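Local coordinates for Alpha/beta hydrolase fold protein (Nakamurella multipartita, PDB 4Y7D) that probably acts as a hydrolase of the alpha/beta hydrolase superfamily, although its natural substrate is not established, at residues 17-25 and 84-95; 39-50 and 65-73. All blocks are in the same frame, centred on the assembly; numbering follows the deposited sequence. Where two conformers were deposited one is given.

Interaction 1 of 2, residues 17-25 and 84-95; sequences TVSTARGEV and EQAELYAALFDA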
loop_
_atom_site.group_PDB
_atom_site.type_symbol
_atom_site.label_atom_id
_atom_site.label_comp_id
_atom_site.label_asym_id
_atom_site.label_seq_id
_atom_site.Cartn_x
_atom_site.Cartn_y
_atom_site.Cartn_z
ATOM N N THR A 17 5.053 14.176 -13.842
ATOM C CA THR A 17 5.598 14.902 -12.725
ATOM C C THR A 17 4.671 16.076 -12.444
ATOM O O THR A 17 4.344 16.850 -13.376
ATOM C CB THR A 17 6.998 15.404 -13.044
ATOM O OG1 THR A 17 7.817 14.269 -13.352
ATOM C CG2 THR A 17 7.557 16.222 -11.891
ATOM N N VAL A 18 4.228 16.208 -11.216
ATOM C CA VAL A 18 3.396 17.327 -10.841
ATOM C C VAL A 18 4.192 18.238 -9.939
ATOM O O VAL A 18 4.605 17.811 -8.856
ATOM C CB VAL A 18 2.114 16.874 -10.138
ATOM C CG1 VAL A 18 1.261 18.082 -9.725
ATOM C CG2 VAL A 18 1.318 15.971 -11.048
ATOM N N SER A 19 4.332 19.502 -10.346
ATOM C CA SER A 19 5.051 20.465 -9.504
ATOM C C SER A 19 4.100 21.086 -8.512
ATOM O O SER A 19 3.250 21.912 -8.864
ATOM C CB SER A 19 5.682 21.606 -10.262
ATOM O OG SER A 19 6.640 21.127 -11.158
ATOM N N THR A 20 4.309 20.759 -7.257
ATOM C CA THR A 20 3.462 21.250 -6.159
ATOM C C THR A 20 4.226 22.297 -5.345
ATOM O O THR A 20 5.434 22.435 -5.437
ATOM C CB THR A 20 2.987 20.135 -5.195
ATOM O OG1 THR A 20 3.980 19.886 -4.182
ATOM C CG2 THR A 20 2.663 18.834 -5.933
ATOM N N ALA A 21 3.498 22.958 -4.461
ATOM C CA ALA A 21 4.096 23.967 -3.601
ATOM C C ALA A 21 5.077 23.315 -2.636
ATOM O O ALA A 21 5.948 24.016 -2.129
ATOM C CB ALA A 21 3.017 24.736 -2.830
ATOM N N ARG A 22 4.913 22.009 -2.388
ATOM C CA ARG A 22 5.833 21.261 -1.500
ATOM C C ARG A 22 6.969 20.544 -2.240
ATOM O O ARG A 22 7.819 19.889 -1.593
ATOM C CB ARG A 22 5.045 20.291 -0.659
ATOM C CG ARG A 22 4.038 20.938 0.300
ATOM C CD ARG A 22 4.696 21.658 1.467
ATOM N NE ARG A 22 5.532 20.732 2.246
ATOM C CZ ARG A 22 6.076 21.043 3.417
ATOM N NH1 ARG A 22 5.896 22.270 3.938
ATOM N NH2 ARG A 22 6.821 20.131 4.073
ATOM N N GLY A 23 7.015 20.679 -3.563
ATOM C CA GLY A 23 8.032 20.044 -4.416
ATOM C C GLY A 23 7.410 19.193 -5.501
ATOM O O GLY A 23 6.193 19.031 -5.579
ATOM N N GLU A 24 8.263 18.599 -6.321
ATOM C CA GLU A 24 7.794 17.734 -7.380
ATOM C C GLU A 24 7.367 16.374 -6.839
ATOM O O GLU A 24 7.962 15.856 -5.898
ATOM C CB GLU A 24 8.875 17.598 -8.464
ATOM C CG GLU A 24 9.003 18.872 -9.299
ATOM C CD GLU A 24 10.162 18.879 -10.282
ATOM O OE1 GLU A 24 10.809 17.828 -10.494
ATOM O OE2 GLU A 24 10.430 19.962 -10.853
ATOM N N VAL A 25 6.313 15.822 -7.425
ATOM C CA VAL A 25 5.871 14.459 -7.082
ATOM C C VAL A 25 5.435 13.776 -8.348
ATOM O O VAL A 25 4.704 14.375 -9.174
ATOM C CB VAL A 25 4.763 14.405 -5.967
ATOM C CG1 VAL A 25 3.462 15.042 -6.432
ATOM C CG2 VAL A 25 4.470 12.988 -5.497
ATOM N N GLU A 84 5.274 15.330 6.519
ATOM C CA GLU A 84 5.653 16.019 5.290
ATOM C C GLU A 84 5.088 15.338 4.016
ATOM O O GLU A 84 4.742 16.002 3.066
ATOM C CB GLU A 84 7.156 16.147 5.171
ATOM C CG GLU A 84 7.695 17.075 6.239
ATOM C CD GLU A 84 9.207 17.019 6.436
ATOM O OE1 GLU A 84 9.874 16.070 6.017
ATOM O OE2 GLU A 84 9.703 17.971 7.022
ATOM N N GLN A 85 5.039 14.006 4.005
ATOM C CA GLN A 85 4.418 13.312 2.889
ATOM C C GLN A 85 2.928 13.615 2.811
ATOM O O GLN A 85 2.424 13.841 1.711
ATOM C CB GLN A 85 4.755 11.812 2.931
ATOM C CG GLN A 85 6.248 11.621 2.731
ATOM C CD GLN A 85 6.738 10.201 2.589
ATOM O OE1 GLN A 85 5.946 9.253 2.548
ATOM N NE2 GLN A 85 8.079 10.052 2.449
ATOM N N ALA A 86 2.227 13.649 3.949
ATOM C CA ALA A 86 0.829 14.107 3.970
ATOM C C ALA A 86 0.703 15.533 3.385
ATOM O O ALA A 86 -0.225 15.819 2.590
ATOM C CB ALA A 86 0.292 14.093 5.364
ATOM N N GLU A 87 1.610 16.419 3.781
ATOM C CA GLU A 87 1.622 17.793 3.280
ATOM C C GLU A 87 1.805 17.815 1.784
ATOM O O GLU A 87 1.145 18.603 1.081
ATOM C CB GLU A 87 2.680 18.650 3.962
ATOM C CG GLU A 87 2.399 20.143 3.872
ATOM C CD GLU A 87 1.114 20.569 4.606
ATOM O OE1 GLU A 87 0.760 19.985 5.642
ATOM O OE2 GLU A 87 0.487 21.550 4.164
ATOM N N LEU A 88 2.622 16.914 1.267
ATOM C CA LEU A 88 2.820 16.788 -0.171
ATOM C C LEU A 88 1.579 16.328 -0.859
ATOM O O LEU A 88 1.238 16.854 -1.895
ATOM C CB LEU A 88 3.960 15.796 -0.475
ATOM C CG LEU A 88 4.362 15.576 -1.928
ATOM C CD1 LEU A 88 4.876 16.832 -2.589
ATOM C CD2 LEU A 88 5.404 14.478 -2.052
ATOM N N TYR A 89 0.862 15.370 -0.275
ATOM C CA TYR A 89 -0.359 14.889 -0.907
ATOM C C TYR A 89 -1.406 15.999 -1.000
ATOM O O TYR A 89 -2.127 16.149 -2.007
ATOM C CB TYR A 89 -1.012 13.704 -0.126
ATOM C CG TYR A 89 -0.094 12.521 0.142
ATOM C CD1 TYR A 89 0.977 12.236 -0.723
ATOM C CD2 TYR A 89 -0.322 11.689 1.228
ATOM C CE1 TYR A 89 1.812 11.151 -0.489
ATOM C CE2 TYR A 89 0.537 10.620 1.496
ATOM C CZ TYR A 89 1.580 10.365 0.641
ATOM O OH TYR A 89 2.454 9.359 0.897
ATOM N N ALA A 90 -1.522 16.785 0.050
ATOM C CA ALA A 90 -2.501 17.919 0.039
ATOM C C ALA A 90 -2.061 18.937 -0.998
ATOM O O ALA A 90 -2.900 19.513 -1.700
ATOM C CB ALA A 90 -2.587 18.564 1.432
ATOM N N ALA A 91 -0.757 19.163 -1.097
ATOM C CA ALA A 91 -0.233 20.067 -2.129
ATOM C C ALA A 91 -0.429 19.514 -3.551
ATOM O O ALA A 91 -0.683 20.266 -4.498
ATOM C CB ALA A 91 1.233 20.379 -1.852
ATOM N N LEU A 92 -0.354 18.199 -3.700
ATOM C CA LEU A 92 -0.684 17.542 -4.946
ATOM C C LEU A 92 -2.183 17.766 -5.304
ATOM O O LEU A 92 -2.501 18.115 -6.426
ATOM C CB LEU A 92 -0.379 16.050 -4.824
ATOM C CG LEU A 92 -0.798 15.182 -6.016
ATOM C CD1 LEU A 92 -0.263 15.617 -7.369
ATOM C CD2 LEU A 92 -0.413 13.744 -5.706
ATOM N N PHE A 93 -3.084 17.615 -4.331
ATOM C CA PHE A 93 -4.500 17.849 -4.570
ATOM C C PHE A 93 -4.676 19.308 -5.014
ATOM O O PHE A 93 -5.373 19.611 -5.963
ATOM C CB PHE A 93 -5.289 17.620 -3.270
ATOM C CG PHE A 93 -5.453 16.150 -2.850
ATOM C CD1 PHE A 93 -4.897 15.091 -3.555
ATOM C CD2 PHE A 93 -6.195 15.850 -1.703
ATOM C CE1 PHE A 93 -5.053 13.776 -3.102
ATOM C CE2 PHE A 93 -6.380 14.564 -1.254
ATOM C CZ PHE A 93 -5.784 13.496 -1.947
ATOM N N ASP A 94 -3.989 20.228 -4.343
ATOM C CA ASP A 94 -4.046 21.648 -4.757
ATOM C C ASP A 94 -3.598 21.802 -6.233
ATOM O O ASP A 94 -4.244 22.522 -7.033
ATOM C CB ASP A 94 -3.124 22.544 -3.915
ATOM C CG ASP A 94 -3.588 22.743 -2.482
ATOM O OD1 ASP A 94 -4.710 22.364 -2.140
ATOM O OD2 ASP A 94 -2.785 23.312 -1.699
ATOM N N ALA A 95 -2.498 21.134 -6.590
ATOM C CA ALA A 95 -1.964 21.193 -7.940
ATOM C C ALA A 95 -2.857 20.547 -9.016
ATOM O O ALA A 95 -2.718 20.860 -10.201
ATOM C CB ALA A 95 -0.540 20.642 -8.008
HETATM O O HOH W 1 0.587 22.790 -4.566
HETATM O O HOH W 2 6.206 18.045 1.918
#

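Interaction 2 of 2, residues 39-50 and 65-73; sequences VHGSPGGHDAGL and VVDRPGYFG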
loop_
_atom_site.group_PDB
_atom_site.type_symbol
_atom_site.label_atom_id
_atom_site.label_comp_id
_atom_site.label_asym_id
_atom_site.label_seq_id
_atom_site.Cartn_x
_atom_site.Cartn_y
_atom_site.Cartn_z
ATOM N N VAL A 39 -1.742 4.926 -2.142
ATOM C CA VAL A 39 -0.466 5.149 -1.464
ATOM C C VAL A 39 0.227 3.811 -1.166
ATOM O O VAL A 39 -0.212 2.995 -0.335
ATOM C CB VAL A 39 -0.697 5.926 -0.167
ATOM C CG1 VAL A 39 0.647 6.327 0.432
ATOM C CG2 VAL A 39 -1.619 7.147 -0.384
ATOM N N HIS A 40 1.316 3.584 -1.881
ATOM C CA HIS A 40 2.072 2.335 -1.811
ATOM C C HIS A 40 2.855 2.146 -0.501
ATOM O O HIS A 40 3.172 3.092 0.247
ATOM C CB HIS A 40 3.022 2.221 -3.053
ATOM C CG HIS A 40 4.147 3.179 -3.034
ATOM N ND1 HIS A 40 5.245 3.026 -2.207
ATOM C CD2 HIS A 40 4.391 4.293 -3.780
ATOM C CE1 HIS A 40 6.091 4.016 -2.418
ATOM N NE2 HIS A 40 5.601 4.794 -3.356
ATOM N N GLY A 41 3.251 0.899 -0.293
ATOM C CA GLY A 41 4.047 0.514 0.850
ATOM C C GLY A 41 5.548 0.613 0.693
ATOM O O GLY A 41 6.057 1.410 -0.102
ATOM N N SER A 42 6.255 -0.185 1.486
ATOM C CA SER A 42 7.689 0.011 1.692
ATOM C C SER A 42 8.467 -1.279 1.449
ATOM O O SER A 42 8.358 -2.201 2.264
ATOM C CB SER A 42 7.958 0.431 3.119
ATOM O OG SER A 42 7.267 1.585 3.530
ATOM N N PRO A 43 9.246 -1.373 0.358
ATOM C CA PRO A 43 9.333 -0.387 -0.735
ATOM C C PRO A 43 8.118 -0.495 -1.640
ATOM O O PRO A 43 7.254 -1.343 -1.440
ATOM C CB PRO A 43 10.548 -0.859 -1.519
ATOM C CG PRO A 43 10.468 -2.352 -1.394
ATOM C CD PRO A 43 10.025 -2.585 0.041
ATOM N N GLY A 44 8.078 0.361 -2.657
ATOM C CA GLY A 44 6.984 0.369 -3.606
ATOM C C GLY A 44 7.274 1.442 -4.629
ATOM O O GLY A 44 8.423 1.803 -4.926
ATOM N N GLY A 45 6.215 1.914 -5.230
ATOM C CA GLY A 45 6.290 2.886 -6.282
ATOM C C GLY A 45 5.032 2.805 -7.086
ATOM O O GLY A 45 4.129 2.063 -6.748
ATOM N N HIS A 46 4.998 3.510 -8.208
ATOM C CA HIS A 46 3.734 3.557 -8.952
ATOM C C HIS A 46 3.344 2.209 -9.566
ATOM O O HIS A 46 2.206 1.986 -9.910
ATOM C CB HIS A 46 3.791 4.666 -10.016
ATOM C CG HIS A 46 4.819 4.418 -11.077
ATOM N ND1 HIS A 46 6.048 5.030 -11.069
ATOM C CD2 HIS A 46 4.816 3.590 -12.157
ATOM C CE1 HIS A 46 6.770 4.578 -12.089
ATOM N NE2 HIS A 46 6.033 3.708 -12.767
ATOM N N ASP A 47 4.301 1.315 -9.759
ATOM C CA ASP A 47 3.965 -0.038 -10.219
ATOM C C ASP A 47 3.111 -0.795 -9.208
ATOM O O ASP A 47 2.078 -1.347 -9.572
ATOM C CB ASP A 47 5.202 -0.835 -10.627
ATOM C CG ASP A 47 6.286 -0.933 -9.510
ATOM O OD1 ASP A 47 6.378 -0.146 -8.506
ATOM O OD2 ASP A 47 7.100 -1.877 -9.667
ATOM N N ALA A 48 3.549 -0.788 -7.950
ATOM C CA ALA A 48 2.765 -1.374 -6.858
ATOM C C ALA A 48 1.446 -0.666 -6.732
ATOM O O ALA A 48 0.410 -1.296 -6.570
ATOM C CB ALA A 48 3.519 -1.287 -5.536
ATOM N N GLY A 49 1.480 0.660 -6.741
ATOM C CA GLY A 49 0.247 1.436 -6.623
ATOM C C GLY A 49 -0.763 1.131 -7.715
ATOM O O GLY A 49 -1.950 1.036 -7.447
ATOM N N LEU A 50 -0.318 0.999 -8.951
ATOM C CA LEU A 50 -1.258 0.693 -10.006
ATOM C C LEU A 50 -1.881 -0.682 -9.833
ATOM O O LEU A 50 -3.055 -0.893 -10.196
ATOM C CB LEU A 50 -0.552 0.766 -11.380
ATOM C CG LEU A 50 -0.308 2.164 -11.923
ATOM C CD1 LEU A 50 0.693 2.183 -13.080
ATOM C CD2 LEU A 50 -1.628 2.786 -12.394
ATOM N N VAL A 65 -2.060 7.715 -8.376
ATOM C CA VAL A 65 -1.129 6.729 -7.791
ATOM C C VAL A 65 0.226 7.403 -7.694
ATOM O O VAL A 65 0.831 7.700 -8.741
ATOM C CB VAL A 65 -0.986 5.526 -8.742
ATOM C CG1 VAL A 65 0.047 4.536 -8.212
ATOM C CG2 VAL A 65 -2.347 4.911 -9.094
ATOM N N VAL A 66 0.658 7.731 -6.476
ATOM C CA VAL A 66 1.917 8.444 -6.308
ATOM C C VAL A 66 3.103 7.524 -6.237
ATOM O O VAL A 66 2.955 6.361 -5.857
ATOM C CB VAL A 66 1.946 9.269 -4.989
ATOM C CG1 VAL A 66 1.115 10.524 -5.167
ATOM C CG2 VAL A 66 1.466 8.450 -3.795
ATOM N N ASP A 67 4.271 8.077 -6.558
ATOM C CA ASP A 67 5.564 7.588 -6.085
ATOM C C ASP A 67 5.884 8.425 -4.843
ATOM O O ASP A 67 6.006 9.636 -4.934
ATOM C CB ASP A 67 6.650 7.763 -7.130
ATOM C CG ASP A 67 6.601 6.732 -8.221
ATOM O OD1 ASP A 67 6.665 5.535 -7.876
ATOM O OD2 ASP A 67 6.529 7.085 -9.441
ATOM N N ARG A 68 5.959 7.805 -3.670
ATOM C CA ARG A 68 6.316 8.540 -2.467
ATOM C C ARG A 68 7.758 8.996 -2.552
ATOM O O ARG A 68 8.562 8.428 -3.325
ATOM C CB ARG A 68 6.039 7.735 -1.201
ATOM C CG ARG A 68 4.537 7.483 -0.998
ATOM C CD ARG A 68 4.200 7.009 0.408
ATOM N NE ARG A 68 4.697 5.642 0.614
ATOM C CZ ARG A 68 5.780 5.343 1.317
ATOM N NH1 ARG A 68 6.200 4.101 1.376
ATOM N NH2 ARG A 68 6.467 6.299 1.894
ATOM N N PRO A 69 8.083 10.054 -1.820
ATOM C CA PRO A 69 9.467 10.567 -1.830
ATOM C C PRO A 69 10.522 9.503 -1.602
ATOM O O PRO A 69 10.393 8.708 -0.645
ATOM C CB PRO A 69 9.439 11.599 -0.722
ATOM C CG PRO A 69 8.040 12.174 -0.832
ATOM C CD PRO A 69 7.177 10.962 -1.064
ATOM N N GLY A 70 11.544 9.525 -2.471
ATOM C CA GLY A 70 12.619 8.569 -2.438
ATOM C C GLY A 70 12.417 7.366 -3.311
ATOM O O GLY A 70 13.331 6.542 -3.425
ATOM N N TYR A 71 11.227 7.221 -3.913
ATOM C CA TYR A 71 10.940 6.170 -4.813
ATOM C C TYR A 71 10.809 6.681 -6.241
ATOM O O TYR A 71 10.099 7.665 -6.531
ATOM C CB TYR A 71 9.644 5.500 -4.429
ATOM C CG TYR A 71 9.730 4.801 -3.099
ATOM C CD1 TYR A 71 10.306 3.541 -3.006
ATOM C CD2 TYR A 71 9.238 5.382 -1.906
ATOM C CE1 TYR A 71 10.340 2.869 -1.816
ATOM C CE2 TYR A 71 9.290 4.708 -0.680
ATOM C CZ TYR A 71 9.821 3.437 -0.656
ATOM O OH TYR A 71 9.864 2.720 0.513
ATOM N N PHE A 72 11.498 5.985 -7.134
ATOM C CA PHE A 72 11.553 6.357 -8.538
ATOM C C PHE A 72 11.809 7.852 -8.693
ATOM O O PHE A 72 12.805 8.331 -8.190
ATOM C CB PHE A 72 10.305 5.881 -9.282
ATOM C CG PHE A 72 10.198 4.370 -9.407
ATOM C CD1 PHE A 72 11.324 3.590 -9.639
ATOM C CD2 PHE A 72 8.950 3.742 -9.386
ATOM C CE1 PHE A 72 11.223 2.208 -9.745
ATOM C CE2 PHE A 72 8.838 2.362 -9.547
ATOM C CZ PHE A 72 9.984 1.600 -9.739
ATOM N N GLY A 73 10.912 8.589 -9.384
ATOM C CA GLY A 73 11.225 9.981 -9.690
ATOM C C GLY A 73 10.885 11.040 -8.654
ATOM O O GLY A 73 11.203 12.226 -8.878
HETATM O O HOH W 3 1.198 4.667 -4.621
#

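Interaction 1 of 2, residues 17-25 and 84-95
The N-terminal beta hairpin of this alpha/beta hydrolase fold lies across helix 84-95, with strand 17-20 crossing the helix at 100°, and it shows how a tight turn can be fitted to a helix surface. The type I turn from Thr20 to Gly23 packs against Ala91, whose CB is 3.6 Å from Thr20 OG1. That hydroxyl occupies the position between backbone N and carbonyl carbon (chi1 85°). There it accepts from Arg22 N in an ST turn and donates to a lone pair of Gly23 O, 2.8 Å from Thr20 OG1. The turn thus satisfies its own polar group, while Thr20 CG2 rests against the backbone of Leu92, nearest its CA.

Beside the turn, Arg22 bends at chi2 and chi3, laying its chain along the helix. Its CG rests 3.6 Å from Ala91 CB, and Glu87 CG lies over one guanidinium face, toward its rim. Glu87 itself turns its carboxylate to Arg119. Water bridges Arg22 NE to Glu84 O, and another water joins Ala21 N to Ala91 O; no direct hydrogen bond spans the contact.

The apolar part is formed by Val18 CG1 against Ala95 CB (3.6 Å) and Leu92 CD1 (3.7 Å), and by Val25 CG2 against Leu88 CD2 (3.9 Å). Leu92 also packs on Ile64 and Val66 of strand 62-66, whereas Ala86 and Tyr89 pack on helix 110-119.

Interaction 2 of 2, residues 39-50 and 65-73
Gly41 O is gripped by two donors, His40 ND1 at 2.8 Å and Arg68 NH1 at 3.1 Å. The imidazole N-H lies in the carbonyl plane on a lone pair, whereas the guanidinium N-H arrives from above that plane. Arg68, bent at chi3 (-70°), also sends NE to His40 O (3.0 Å); its NH1 has a salt bridge to Asp223 besides. The His40 ring is held at its other nitrogen too, since Arg68 N donates to NE2 at 3.0 Å in a nearly straight bond (173°). Gly45 N sits over the centre of one face of the ring and Arg68 NE over the rim of the opposite face, while its CE1 edge meets the face of Tyr71 in a T-shaped pair with planes at 87°.

A second polar cluster forms at the start of helix 46-58. Asp67 OD1 takes His46 N at 2.6 Å from above its carboxylate plane, and OD2 takes His46 ND1 at 2.7 Å through its syn lone pair.

The HGSPG loop, with its cis peptide before Pro43, resembles the His-Gly-X-Pro motif of related hydrolases. The bonding is consistent with the ND1-H tautomer of His40, and the helix N-terminus probably stabilises the Asp67 carboxylate.

Overall arrangement
Interactions 1 and 2 have centres about 14 Å apart and reach the same mixed sheet, in which strands 23-31 and 62-66 are neighbours. Along the chain, both segments of interaction 2 fall between those of interaction 1: the hairpin comes first, then the beta-alpha-beta unit of strand 35-39, helix 46-58 and strand 62-66, and finally helix 82-95. That helix links the two contacts directly. Gln85 OE1 makes a probable hydrogen bond to Arg68 NH2, the Tyr89 hydroxyl packs on Arg68 and Val39, and Leu92 meets Val66. The partly exposed hairpin edge is thereby connected through one helix to the buried loops beyond the strand ends.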